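Local coordinates for protein 2-(hydroxymethyl)glutarate dehydrogenase (Eubacterium barkeri, PDB 3CKY) that catalyses the NAD-dependent interconversion of 2-formylglutarate and (S)-2-hydroxymethylglutarate, a step in the fermentation of nicotinate, at residues I5-I10 and I21-E26; T29-D34 and A59-I64; G72-V77 and S98-S103; C183-L188 and Q267-G272; K243-A248 and P260-A265. All coordinates share one frame; numbering follows the deposited sequence.

Contact 1: I5-I10 and I21-E26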
# COMPACT_ATOMS: atom_id res chain seq x y z
N ILE A 5 -11.28 -25.98 42.87
CA ILE A 5 -10.64 -24.90 42.14
C ILE A 5 -11.62 -23.72 42.11
O ILE A 5 -12.84 -23.91 42.01
CB ILE A 5 -10.20 -25.34 40.71
CG1 ILE A 5 -9.24 -24.31 40.08
CG2 ILE A 5 -11.40 -25.61 39.81
CD1 ILE A 5 -7.87 -24.27 40.73
N LYS A 6 -11.08 -22.50 42.23
CA LYS A 6 -11.91 -21.30 42.29
C LYS A 6 -11.72 -20.49 41.02
O LYS A 6 -10.62 -20.04 40.73
CB LYS A 6 -11.55 -20.45 43.51
CG LYS A 6 -11.66 -21.18 44.85
CD LYS A 6 -13.03 -21.82 45.06
CE LYS A 6 -13.13 -22.53 46.40
NZ LYS A 6 -14.28 -23.48 46.41
N ILE A 7 -12.80 -20.33 40.27
CA ILE A 7 -12.79 -19.58 39.02
C ILE A 7 -13.42 -18.21 39.19
O ILE A 7 -14.43 -18.06 39.87
CB ILE A 7 -13.53 -20.35 37.89
CG1 ILE A 7 -13.00 -21.78 37.77
CG2 ILE A 7 -13.41 -19.61 36.57
CD1 ILE A 7 -11.48 -21.90 37.86
N GLY A 8 -12.81 -17.20 38.57
CA GLY A 8 -13.32 -15.84 38.60
C GLY A 8 -13.55 -15.29 37.21
O GLY A 8 -12.86 -15.65 36.25
N PHE A 9 -14.53 -14.40 37.09
CA PHE A 9 -14.86 -13.75 35.83
C PHE A 9 -14.91 -12.23 36.01
O PHE A 9 -15.81 -11.70 36.65
CB PHE A 9 -16.21 -14.25 35.31
CG PHE A 9 -16.14 -15.60 34.67
CD1 PHE A 9 -16.32 -16.75 35.42
CD2 PHE A 9 -15.90 -15.72 33.31
CE1 PHE A 9 -16.26 -18.01 34.83
CE2 PHE A 9 -15.84 -16.97 32.70
CZ PHE A 9 -16.02 -18.12 33.47
N ILE A 10 -13.92 -11.55 35.43
CA ILE A 10 -13.91 -10.09 35.35
C ILE A 10 -14.65 -9.69 34.08
O ILE A 10 -14.06 -9.58 33.00
CB ILE A 10 -12.47 -9.53 35.37
CG1 ILE A 10 -11.80 -9.91 36.70
CG2 ILE A 10 -12.47 -8.02 35.23
CD1 ILE A 10 -10.34 -9.57 36.76
N ILE A 21 -21.55 -20.55 33.23
CA ILE A 21 -22.63 -21.53 33.41
C ILE A 21 -22.16 -22.96 33.19
O ILE A 21 -22.50 -23.86 33.96
CB ILE A 21 -23.83 -21.23 32.48
CG1 ILE A 21 -24.56 -19.97 32.96
CG2 ILE A 21 -24.79 -22.41 32.43
CD1 ILE A 21 -25.62 -19.49 32.00
N ASN A 22 -21.37 -23.18 32.13
CA ASN A 22 -20.81 -24.51 31.86
C ASN A 22 -19.90 -24.97 33.00
O ASN A 22 -19.90 -26.15 33.36
CB ASN A 22 -20.05 -24.52 30.53
CG ASN A 22 -20.97 -24.54 29.33
OD1 ASN A 22 -22.10 -25.01 29.42
ND2 ASN A 22 -20.49 -24.03 28.20
N LEU A 23 -19.13 -24.05 33.56
CA LEU A 23 -18.29 -24.33 34.73
C LEU A 23 -19.15 -24.66 35.95
O LEU A 23 -18.83 -25.57 36.71
CB LEU A 23 -17.38 -23.13 35.03
CG LEU A 23 -16.17 -22.97 34.11
CD1 LEU A 23 -15.58 -21.58 34.25
CD2 LEU A 23 -15.11 -24.03 34.40
N LEU A 24 -20.24 -23.92 36.12
CA LEU A 24 -21.16 -24.14 37.24
C LEU A 24 -21.85 -25.50 37.14
O LEU A 24 -22.08 -26.15 38.15
CB LEU A 24 -22.21 -23.02 37.32
CG LEU A 24 -21.71 -21.66 37.82
CD1 LEU A 24 -22.75 -20.59 37.56
CD2 LEU A 24 -21.37 -21.71 39.30
N LYS A 25 -22.15 -25.94 35.93
CA LYS A 25 -22.76 -27.25 35.73
C LYS A 25 -21.80 -28.41 36.02
O LYS A 25 -22.25 -29.53 36.20
CB LYS A 25 -23.34 -27.37 34.31
CG LYS A 25 -24.66 -26.62 34.15
CD LYS A 25 -25.42 -27.02 32.88
CE LYS A 25 -24.96 -26.22 31.67
NZ LYS A 25 -23.57 -26.55 31.26
N GLU A 26 -20.50 -28.14 36.06
CA GLU A 26 -19.52 -29.14 36.51
C GLU A 26 -19.25 -29.03 38.01
O GLU A 26 -18.36 -29.69 38.53
CB GLU A 26 -18.19 -29.00 35.76
CG GLU A 26 -18.31 -29.05 34.26
CD GLU A 26 -18.91 -30.34 33.75
OE1 GLU A 26 -18.76 -31.39 34.40
OE2 GLU A 26 -19.53 -30.31 32.66
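Leu23 carries the whole helix side of this apolar contact, setting its methyl CD1 against Ile7 and Phe9 of strand 6-10. CD1 lies 3.6 Å from Phe9 CZ and 3.7 Å from Phe9 CE1, so it meets the outer edge of the ring, close to the ring plane, and not a face. The same methyl is 3.7 Å from Ile7 CG2, the two side chains crossing at about a right angle. In Ile7 the CG2 branch is the one anti to the backbone N (chi1 -52° for CG1), which turns that methyl to the helix. All three residues are buried, and Leu23 also packs on Val153, Val156 and Ile157 of helix 144-157.

The one side-chain hydrogen bond inside these segments is on the helix: Lys25 NZ donates to Asn22 OD1 over 2.8 Å, meeting a lone pair of that oxygen within its carbonyl plane, at a C=O...N angle of 138°. Asn22 ND2 in turn bonds Glu132 O, so both ends of the amide are held.

These elements open the Rossmann beta-alpha-beta unit made of strand 6-10, helix 16-25 and strand 29-33, whose glycine-rich turn belongs, by similarity, to the NAD(+) site. No hydrogen bond joins the two segments, so what they share is apolar packing, one leucine methyl set between an isoleucine branch and a phenylalanine edge.

Contact 2: T29-D34 and A59-I64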
# COMPACT_ATOMS: atom_id res chain seq x y z
N THR A 29 -16.61 -23.92 41.58
CA THR A 29 -16.93 -22.66 42.24
C THR A 29 -16.56 -21.47 41.35
O THR A 29 -15.40 -21.33 40.95
CB THR A 29 -16.18 -22.51 43.58
OG1 THR A 29 -16.52 -23.60 44.45
CG2 THR A 29 -16.53 -21.19 44.25
N VAL A 30 -17.55 -20.63 41.05
CA VAL A 30 -17.38 -19.49 40.14
C VAL A 30 -17.75 -18.17 40.83
O VAL A 30 -18.90 -17.97 41.22
CB VAL A 30 -18.24 -19.65 38.87
CG1 VAL A 30 -18.15 -18.40 38.00
CG2 VAL A 30 -17.83 -20.89 38.08
N TYR A 31 -16.77 -17.28 40.97
CA TYR A 31 -17.00 -15.90 41.41
C TYR A 31 -17.15 -15.01 40.18
O TYR A 31 -16.58 -15.30 39.13
CB TYR A 31 -15.85 -15.40 42.28
CG TYR A 31 -15.61 -16.25 43.51
CD1 TYR A 31 -16.32 -16.02 44.69
CD2 TYR A 31 -14.67 -17.27 43.49
CE1 TYR A 31 -16.09 -16.80 45.82
CE2 TYR A 31 -14.45 -18.06 44.62
CZ TYR A 31 -15.16 -17.81 45.78
OH TYR A 31 -14.92 -18.59 46.89
N ALA A 32 -17.91 -13.92 40.30
CA ALA A 32 -18.19 -13.08 39.14
C ALA A 32 -18.57 -11.63 39.47
O ALA A 32 -19.28 -11.36 40.45
CB ALA A 32 -19.28 -13.72 38.28
N PHE A 33 -18.09 -10.71 38.64
CA PHE A 33 -18.54 -9.32 38.64
C PHE A 33 -18.66 -8.77 37.21
O PHE A 33 -17.89 -9.14 36.32
CB PHE A 33 -17.59 -8.42 39.43
CG PHE A 33 -17.90 -6.96 39.29
CD1 PHE A 33 -18.92 -6.38 40.03
CD2 PHE A 33 -17.19 -6.16 38.40
CE1 PHE A 33 -19.23 -5.03 39.89
CE2 PHE A 33 -17.48 -4.81 38.25
CZ PHE A 33 -18.50 -4.25 39.00
N ASP A 34 -19.61 -7.86 37.03
CA ASP A 34 -19.83 -7.16 35.78
C ASP A 34 -20.46 -5.81 36.10
O ASP A 34 -21.17 -5.68 37.10
CB ASP A 34 -20.76 -7.99 34.88
CG ASP A 34 -20.75 -7.52 33.43
OD1 ASP A 34 -20.42 -8.34 32.55
OD2 ASP A 34 -21.07 -6.34 33.18
N ALA A 59 -9.24 -11.51 44.47
CA ALA A 59 -8.78 -12.05 45.75
C ALA A 59 -9.29 -13.46 46.03
O ALA A 59 -8.59 -14.27 46.65
CB ALA A 59 -9.19 -11.11 46.88
N ALA A 60 -10.51 -13.77 45.57
CA ALA A 60 -11.14 -15.06 45.84
C ALA A 60 -10.74 -16.18 44.87
O ALA A 60 -10.84 -17.36 45.22
CB ALA A 60 -12.66 -14.90 45.84
N SER A 61 -10.28 -15.81 43.68
CA SER A 61 -10.13 -16.77 42.57
C SER A 61 -8.70 -17.29 42.37
O SER A 61 -7.72 -16.63 42.71
CB SER A 61 -10.61 -16.13 41.27
OG SER A 61 -11.94 -15.66 41.42
N ASP A 62 -8.61 -18.50 41.83
CA ASP A 62 -7.34 -19.12 41.44
C ASP A 62 -7.08 -18.92 39.96
O ASP A 62 -5.95 -18.70 39.54
CB ASP A 62 -7.37 -20.62 41.73
CG ASP A 62 -7.74 -20.95 43.16
OD1 ASP A 62 -7.55 -20.10 44.05
OD2 ASP A 62 -8.23 -22.08 43.38
N ILE A 63 -8.14 -19.04 39.16
CA ILE A 63 -8.08 -18.82 37.73
C ILE A 63 -9.13 -17.77 37.36
O ILE A 63 -10.31 -17.94 37.66
CB ILE A 63 -8.34 -20.11 36.93
CG1 ILE A 63 -7.27 -21.16 37.26
CG2 ILE A 63 -8.38 -19.82 35.42
CD1 ILE A 63 -7.57 -22.55 36.73
N ILE A 64 -8.69 -16.69 36.73
CA ILE A 64 -9.56 -15.57 36.40
C ILE A 64 -9.64 -15.41 34.88
O ILE A 64 -8.62 -15.36 34.19
CB ILE A 64 -9.06 -14.25 37.03
CG1 ILE A 64 -8.91 -14.39 38.55
CG2 ILE A 64 -10.01 -13.11 36.71
CD1 ILE A 64 -8.10 -13.28 39.19
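Tyr31 and Ser61 bring the backbones nearest, their CA atoms 7.0 Å apart, where strand 29-33 passes the turn between helix 54-60 and strand 63-66. The setting is the Rossmann fold: strand 6-10 lies between strands 29-33 and 63-66 in the parallel part of the sheet, and the contact reaches across one surface of that central strand.

Tyr31 supplies one side of the contact with its ring. Ala60 CB stands over the middle of one face, 3.7 Å from the ring centroid and only 4° off the ring normal, a nearly ideal CH-pi approach. That placement makes the methyl almost equally distant from all six ring carbons. With CG anti to the carbonyl carbon (chi1 -58°) and the ring turned by a chi2 of -86°, the tyrosine presents this face to the last turn of helix 54-60. The carbonyl oxygen of the same alanine lies above the ring plane on the same side, beyond the rim, Ala60 O being 3.7 Å from Tyr31 CE2. A serine in place of Tyr31 would probably leave the Ala60 methyl without its aromatic cover and open a gap between strand and helix end.

Ser61, the first residue to leave helical geometry, comes to the ring obliquely. Its hydroxyl is engaged in a hydrogen bond with Val57 O one turn back in the helix, and Ser61 OG lies 3.8 Å from Tyr31 CD2.

Contact 3: G72-V77 and S98-S103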
# COMPACT_ATOMS: atom_id res chain seq x y z
N GLY A 72 -5.40 -1.09 25.94
CA GLY A 72 -5.50 0.03 26.85
C GLY A 72 -6.39 -0.26 28.04
O GLY A 72 -6.07 0.11 29.17
N ILE A 73 -7.51 -0.93 27.79
CA ILE A 73 -8.47 -1.28 28.84
C ILE A 73 -7.93 -2.43 29.69
O ILE A 73 -8.15 -2.46 30.89
CB ILE A 73 -9.86 -1.61 28.27
CG1 ILE A 73 -10.46 -0.35 27.61
CG2 ILE A 73 -10.80 -2.12 29.36
CD1 ILE A 73 -11.75 -0.59 26.88
N VAL A 74 -7.22 -3.36 29.05
CA VAL A 74 -6.52 -4.43 29.77
C VAL A 74 -5.56 -3.82 30.82
O VAL A 74 -5.62 -4.19 31.98
CB VAL A 74 -5.75 -5.36 28.81
CG1 VAL A 74 -4.84 -6.32 29.58
CG2 VAL A 74 -6.74 -6.15 27.92
N GLU A 75 -4.72 -2.88 30.40
CA GLU A 75 -3.76 -2.24 31.32
C GLU A 75 -4.47 -1.53 32.46
O GLU A 75 -4.06 -1.61 33.63
CB GLU A 75 -2.87 -1.23 30.61
CG GLU A 75 -1.82 -1.84 29.72
CD GLU A 75 -0.79 -0.82 29.26
OE1 GLU A 75 -0.83 -0.43 28.06
OE2 GLU A 75 0.03 -0.40 30.09
N THR A 76 -5.55 -0.83 32.13
CA THR A 76 -6.32 -0.11 33.13
C THR A 76 -6.91 -1.09 34.14
O THR A 76 -6.78 -0.90 35.34
CB THR A 76 -7.44 0.74 32.51
OG1 THR A 76 -6.88 1.76 31.68
CG2 THR A 76 -8.28 1.39 33.60
N VAL A 77 -7.56 -2.14 33.64
CA VAL A 77 -8.19 -3.13 34.51
C VAL A 77 -7.16 -3.89 35.35
O VAL A 77 -7.34 -4.06 36.55
CB VAL A 77 -9.04 -4.13 33.69
CG1 VAL A 77 -9.44 -5.34 34.54
CG2 VAL A 77 -10.28 -3.44 33.13
N SER A 98 -8.89 -11.44 25.58
CA SER A 98 -9.01 -10.20 24.84
C SER A 98 -8.32 -10.28 23.49
O SER A 98 -7.27 -10.91 23.33
CB SER A 98 -8.40 -9.03 25.61
OG SER A 98 -8.97 -8.91 26.90
N SER A 99 -8.92 -9.59 22.53
CA SER A 99 -8.34 -9.49 21.21
C SER A 99 -7.25 -8.40 21.19
O SER A 99 -7.52 -7.23 20.90
CB SER A 99 -9.44 -9.21 20.20
OG SER A 99 -8.89 -9.17 18.91
N VAL A 100 -6.01 -8.81 21.46
CA VAL A 100 -4.90 -7.89 21.60
C VAL A 100 -3.62 -8.44 20.94
O VAL A 100 -3.55 -9.61 20.59
CB VAL A 100 -4.60 -7.57 23.09
CG1 VAL A 100 -5.79 -6.86 23.75
CG2 VAL A 100 -4.23 -8.84 23.85
N SER A 101 -2.63 -7.57 20.76
CA SER A 101 -1.35 -7.99 20.20
C SER A 101 -0.58 -8.85 21.20
O SER A 101 -0.75 -8.68 22.41
CB SER A 101 -0.51 -6.77 19.82
OG SER A 101 -0.17 -6.04 20.98
N PRO A 102 0.26 -9.78 20.71
CA PRO A 102 1.14 -10.54 21.58
C PRO A 102 1.94 -9.66 22.54
O PRO A 102 2.06 -9.99 23.72
CB PRO A 102 2.08 -11.25 20.60
CG PRO A 102 1.31 -11.37 19.34
CD PRO A 102 0.40 -10.17 19.29
N SER A 103 2.48 -8.54 22.04
CA SER A 103 3.30 -7.64 22.85
C SER A 103 2.52 -7.08 24.04
O SER A 103 3.05 -6.99 25.14
CB SER A 103 3.81 -6.48 21.99
OG SER A 103 2.74 -5.65 21.60
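Val74 turns one methyl, CG2, from helix 71-79 toward the loop that runs into helix 102-114, where Ser98 and Val100 receive it. The valine's first torsion (chi1 171°) sets CG1 anti to the backbone N and swings CG2 beside that N, which brings it within reach of both partners. CG2 is 3.7 Å from Ser98 OG and 4.0 Å from Ser98 CB, so the methyl rests along the whole CB-OG arm of the serine. Val100 meets the same methyl more loosely, with its CG1 at 4.3 Å from Val74 CG2. Both loop residues direct their CB toward the helix, although Ser99 intervenes between them as the centre of an inverse gamma turn.

The loop follows strand 93-96 of the Rossmann domain, and Ser99 is, by similarity, part of the NAD(+) site. Ser98 OG, while touching a methyl, has its polar needs met nearby: it is hydrogen-bonded to Asp96 OD1 and to Leu68 N, which ties the start of the loop to the residues leading into helix 71-79.

On the helix, Thr76 OG1 donates to Gly72 O over 3.1 Å, tilted 28° from the carbonyl plane, while Thr76 N reaches the same oxygen from the opposite face. At the other end of the loop Ser101 occupies the N-cap position of helix 102-114, its OG accepting from Ser104 N.

Contact 4: C183-L188 and Q267-G272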
# COMPACT_ATOMS: atom_id res chain seq x y z
N CYS A 183 -7.77 -10.28 4.28
CA CYS A 183 -7.10 -10.17 2.99
C CYS A 183 -7.85 -10.92 1.89
O CYS A 183 -8.03 -10.40 0.78
CB CYS A 183 -5.66 -10.70 3.07
SG CYS A 183 -4.49 -9.67 4.00
N ASN A 184 -8.28 -12.14 2.19
CA ASN A 184 -8.92 -13.00 1.21
C ASN A 184 -10.23 -12.36 0.76
O ASN A 184 -10.57 -12.42 -0.41
CB ASN A 184 -9.16 -14.41 1.79
CG ASN A 184 -7.87 -15.16 2.04
OD1 ASN A 184 -6.79 -14.76 1.60
ND2 ASN A 184 -7.98 -16.27 2.75
N MET A 185 -10.94 -11.73 1.70
CA MET A 185 -12.18 -11.05 1.39
C MET A 185 -11.94 -9.81 0.54
O MET A 185 -12.62 -9.59 -0.47
CB MET A 185 -12.92 -10.68 2.66
CG MET A 185 -14.26 -9.92 2.43
SD MET A 185 -15.57 -10.87 1.63
CE MET A 185 -15.73 -10.05 0.04
N ALA A 186 -10.98 -8.98 0.94
CA ALA A 186 -10.62 -7.81 0.15
C ALA A 186 -10.26 -8.19 -1.30
O ALA A 186 -10.67 -7.52 -2.25
CB ALA A 186 -9.45 -7.04 0.83
N SER A 187 -9.50 -9.26 -1.47
CA SER A 187 -9.13 -9.74 -2.80
C SER A 187 -10.37 -10.21 -3.58
O SER A 187 -10.54 -9.91 -4.76
CB SER A 187 -8.12 -10.88 -2.70
OG SER A 187 -6.94 -10.48 -2.02
N LEU A 188 -11.23 -10.94 -2.89
CA LEU A 188 -12.48 -11.44 -3.48
C LEU A 188 -13.37 -10.29 -3.99
O LEU A 188 -13.93 -10.35 -5.09
CB LEU A 188 -13.24 -12.29 -2.46
CG LEU A 188 -14.50 -13.02 -2.97
CD1 LEU A 188 -14.16 -13.99 -4.13
CD2 LEU A 188 -15.22 -13.72 -1.83
N GLN A 267 -6.98 -0.56 4.44
CA GLN A 267 -7.43 0.71 3.85
C GLN A 267 -8.68 0.54 2.98
O GLN A 267 -9.53 1.43 2.92
CB GLN A 267 -6.28 1.37 3.06
CG GLN A 267 -5.11 1.80 3.91
CD GLN A 267 -5.48 2.59 5.18
OE1 GLN A 267 -4.88 2.40 6.23
NE2 GLN A 267 -6.47 3.46 5.08
N ILE A 268 -8.81 -0.61 2.33
CA ILE A 268 -10.01 -0.92 1.57
C ILE A 268 -11.22 -1.07 2.51
O ILE A 268 -12.28 -0.51 2.25
CB ILE A 268 -9.80 -2.21 0.71
CG1 ILE A 268 -8.70 -1.97 -0.33
CG2 ILE A 268 -11.13 -2.61 -0.02
CD1 ILE A 268 -8.22 -3.24 -1.01
N PHE A 269 -11.05 -1.79 3.62
CA PHE A 269 -12.10 -1.87 4.63
C PHE A 269 -12.38 -0.51 5.30
O PHE A 269 -13.51 -0.27 5.71
CB PHE A 269 -11.77 -2.90 5.70
CG PHE A 269 -12.03 -4.31 5.27
CD1 PHE A 269 -13.33 -4.77 5.11
CD2 PHE A 269 -10.98 -5.19 5.05
CE1 PHE A 269 -13.59 -6.09 4.74
CE2 PHE A 269 -11.21 -6.49 4.67
CZ PHE A 269 -12.54 -6.95 4.51
N GLU A 270 -11.37 0.35 5.41
CA GLU A 270 -11.61 1.71 5.89
C GLU A 270 -12.53 2.48 4.94
O GLU A 270 -13.36 3.26 5.39
CB GLU A 270 -10.29 2.49 6.08
CG GLU A 270 -10.48 3.81 6.81
CD GLU A 270 -11.14 3.64 8.16
OE1 GLU A 270 -10.51 3.06 9.07
OE2 GLU A 270 -12.30 4.05 8.32
N GLY A 271 -12.35 2.26 3.64
CA GLY A 271 -13.27 2.82 2.65
C GLY A 271 -14.72 2.43 2.92
O GLY A 271 -15.62 3.28 2.88
N GLY A 272 -14.94 1.15 3.22
CA GLY A 272 -16.28 0.67 3.55
C GLY A 272 -16.82 1.34 4.79
O GLY A 272 -17.99 1.71 4.85
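Met185 and Ala186 of helix 169-197 meet Ile268 and Phe269 of helix 260-274 in a wholly apolar, buried crossing. The axes of the two short segments approach to 10.6 Å, at 69° to each other, so the contact is confined to a small patch.

Along the first segment, Met185 is the earlier residue to touch. Its CG is anti to the backbone N (chi1 179°), and from there the chain bends at chi2 and again at chi3, carrying the sulfur and CE away from helix 260-274. What meets the phenylalanine is therefore the root of the side chain: Met185 CG lies 4.0 Å from Phe269 CZ, and Met185 CB follows at 4.2 Å from the same ring atom. The methionine comes to the rim of the ring, nearly level with it, its stem running roughly perpendicular to the phenylalanine.

Ala186 comes next and marks the closest backbone approach, its CA 7.1 Å from that of Ile268. Its methyl lies between two larger neighbours, with Ala186 CB 4.3 Å from Phe269 CE2 and 4.4 Å from Ile268 CD1. Van der Waals packing at these distances is easy rather than tight.

Around this crossing in the all-helical C-terminal domain, Phe269 also packs on Met238, His242 and Leu245 of helix 238-255, and Met185 on Ile227 of helix 217-228. Another flank of helix 169-197 meets the second subunit: Cys183 and Ser187 pack on Ser187 and Cys183 of that subunit, while Ile268 touches its Pro260.

Contact 5: K243-A248 and P260-A265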
# COMPACT_ATOMS: atom_id res chain seq x y z
N LYS A 243 -10.71 -3.94 12.78
CA LYS A 243 -9.97 -3.96 14.05
C LYS A 243 -8.93 -5.09 14.05
O LYS A 243 -7.78 -4.90 14.47
CB LYS A 243 -10.97 -4.17 15.20
CG LYS A 243 -10.41 -4.04 16.60
CD LYS A 243 -11.39 -4.65 17.61
CE LYS A 243 -11.06 -4.28 19.06
NZ LYS A 243 -9.94 -5.09 19.68
N ASP A 244 -9.33 -6.26 13.56
CA ASP A 244 -8.43 -7.41 13.49
C ASP A 244 -7.24 -7.15 12.59
O ASP A 244 -6.12 -7.51 12.93
CB ASP A 244 -9.19 -8.65 13.00
CG ASP A 244 -10.12 -9.24 14.06
OD1 ASP A 244 -9.97 -8.88 15.25
OD2 ASP A 244 -10.98 -10.07 13.70
N LEU A 245 -7.49 -6.51 11.45
CA LEU A 245 -6.39 -6.15 10.54
C LEU A 245 -5.45 -5.12 11.18
O LEU A 245 -4.23 -5.15 10.97
CB LEU A 245 -6.95 -5.62 9.22
CG LEU A 245 -7.64 -6.65 8.31
CD1 LEU A 245 -8.57 -5.97 7.30
CD2 LEU A 245 -6.64 -7.55 7.59
N GLY A 246 -6.01 -4.21 11.97
CA GLY A 246 -5.20 -3.27 12.76
C GLY A 246 -4.29 -3.94 13.76
O GLY A 246 -3.18 -3.51 13.95
N LEU A 247 -4.79 -4.98 14.42
CA LEU A 247 -3.99 -5.76 15.38
C LEU A 247 -2.83 -6.47 14.70
O LEU A 247 -1.75 -6.56 15.25
CB LEU A 247 -4.87 -6.77 16.13
CG LEU A 247 -5.80 -6.18 17.21
CD1 LEU A 247 -6.85 -7.23 17.66
CD2 LEU A 247 -4.98 -5.63 18.41
N ALA A 248 -3.08 -6.98 13.49
CA ALA A 248 -2.05 -7.57 12.67
C ALA A 248 -0.94 -6.56 12.34
O ALA A 248 0.24 -6.88 12.46
CB ALA A 248 -2.66 -8.13 11.38
N PRO A 260 2.36 -5.76 3.57
CA PRO A 260 1.77 -4.93 2.51
C PRO A 260 0.32 -5.31 2.12
O PRO A 260 -0.50 -4.42 1.92
CB PRO A 260 2.72 -5.14 1.32
CG PRO A 260 3.48 -6.38 1.62
CD PRO A 260 3.59 -6.42 3.12
N MET A 261 0.04 -6.60 1.98
CA MET A 261 -1.32 -7.04 1.63
C MET A 261 -2.30 -6.71 2.73
O MET A 261 -3.42 -6.27 2.47
CB MET A 261 -1.35 -8.55 1.38
CG MET A 261 -0.49 -9.00 0.21
SD MET A 261 -1.01 -8.37 -1.38
CE MET A 261 -2.51 -9.35 -1.67
N THR A 262 -1.90 -6.93 3.98
CA THR A 262 -2.72 -6.61 5.14
C THR A 262 -3.01 -5.12 5.18
O THR A 262 -4.15 -4.73 5.42
CB THR A 262 -2.01 -7.03 6.44
OG1 THR A 262 -1.72 -8.44 6.38
CG2 THR A 262 -2.87 -6.72 7.66
N ALA A 263 -1.96 -4.33 4.98
CA ALA A 263 -2.04 -2.88 5.00
C ALA A 263 -3.06 -2.39 3.97
O ALA A 263 -3.91 -1.52 4.28
CB ALA A 263 -0.68 -2.25 4.74
N MET A 264 -2.98 -2.96 2.76
CA MET A 264 -3.89 -2.51 1.72
C MET A 264 -5.31 -2.97 2.03
O MET A 264 -6.25 -2.18 1.87
CB MET A 264 -3.42 -2.92 0.30
CG MET A 264 -2.25 -2.06 -0.28
SD MET A 264 -2.18 -0.30 0.21
CE MET A 264 -3.75 0.28 -0.44
N ALA A 265 -5.48 -4.21 2.50
CA ALA A 265 -6.81 -4.69 2.93
C ALA A 265 -7.41 -3.75 3.97
O ALA A 265 -8.58 -3.43 3.93
CB ALA A 265 -6.73 -6.13 3.48
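Leu245 and Thr262 face each other where helix 238-255 runs beside helix 260-274, and their CA atoms, 6.5 Å apart, are the nearest pair. The leucine has CG anti to its carbonyl carbon (chi1 -70°), and CD1 and CD2 spread over successive turns of the other helix. CD2 goes to Thr262 CG2 at 3.9 Å, the side chains meeting at a slant, whereas CD1 lies 4.2 Å from Ala265 CB.

Thr262 divides its branches by chemistry. With OG1 at a chi1 of -57°, CG2 falls anti to the backbone N and enters the interface, where it also meets Ala248 CB at 4.0 Å and comes within 3.9 Å of Leu245 O. The hydroxyl goes to another subunit: OG1 is hydrogen-bonded to Glu190 OE1 of the second subunit, whose OE2 takes a bond from Met261 N. One threonine thus joins an apolar seam inside the subunit to a polar link to the second subunit.

The axes of the two segments approach to 9.5 Å at 147°, a roughly antiparallel pairing of helices that follow one another in the chain. Lys243, on the first of them, belongs by similarity to the NAD(+) site, and its NZ bonds Pro69 O. Helix 169-197 closes the group from a third direction, with Ile175 and Leu179 packing on Ala248 and Leu179 also on Thr262.

Overall arrangement
Contacts 1 and 2 share the Rossmann sheet, their centres about 8 Å apart, and are joined by probable backbone hydrogen bonds such as Ile7 O to Tyr31 N. Contact 1 is buried, a leucine methyl against an isoleucine branch and a ring edge; contact 2, only partly buried, uses an aromatic face. Contacts 4 and 5 lie on the opposite side of the chain's centre, both on helix 260-274 and both touching the second subunit; they are buried helix-to-helix packing, and Phe269 meets Leu245 between them. Contact 3, also buried, mixes a methyl with a hydroxyl and belongs to the NAD-binding domain but touches both neighbours: Val77 reaches Ile10 of contact 1, and Ser99 packs on Leu247 of contact 5.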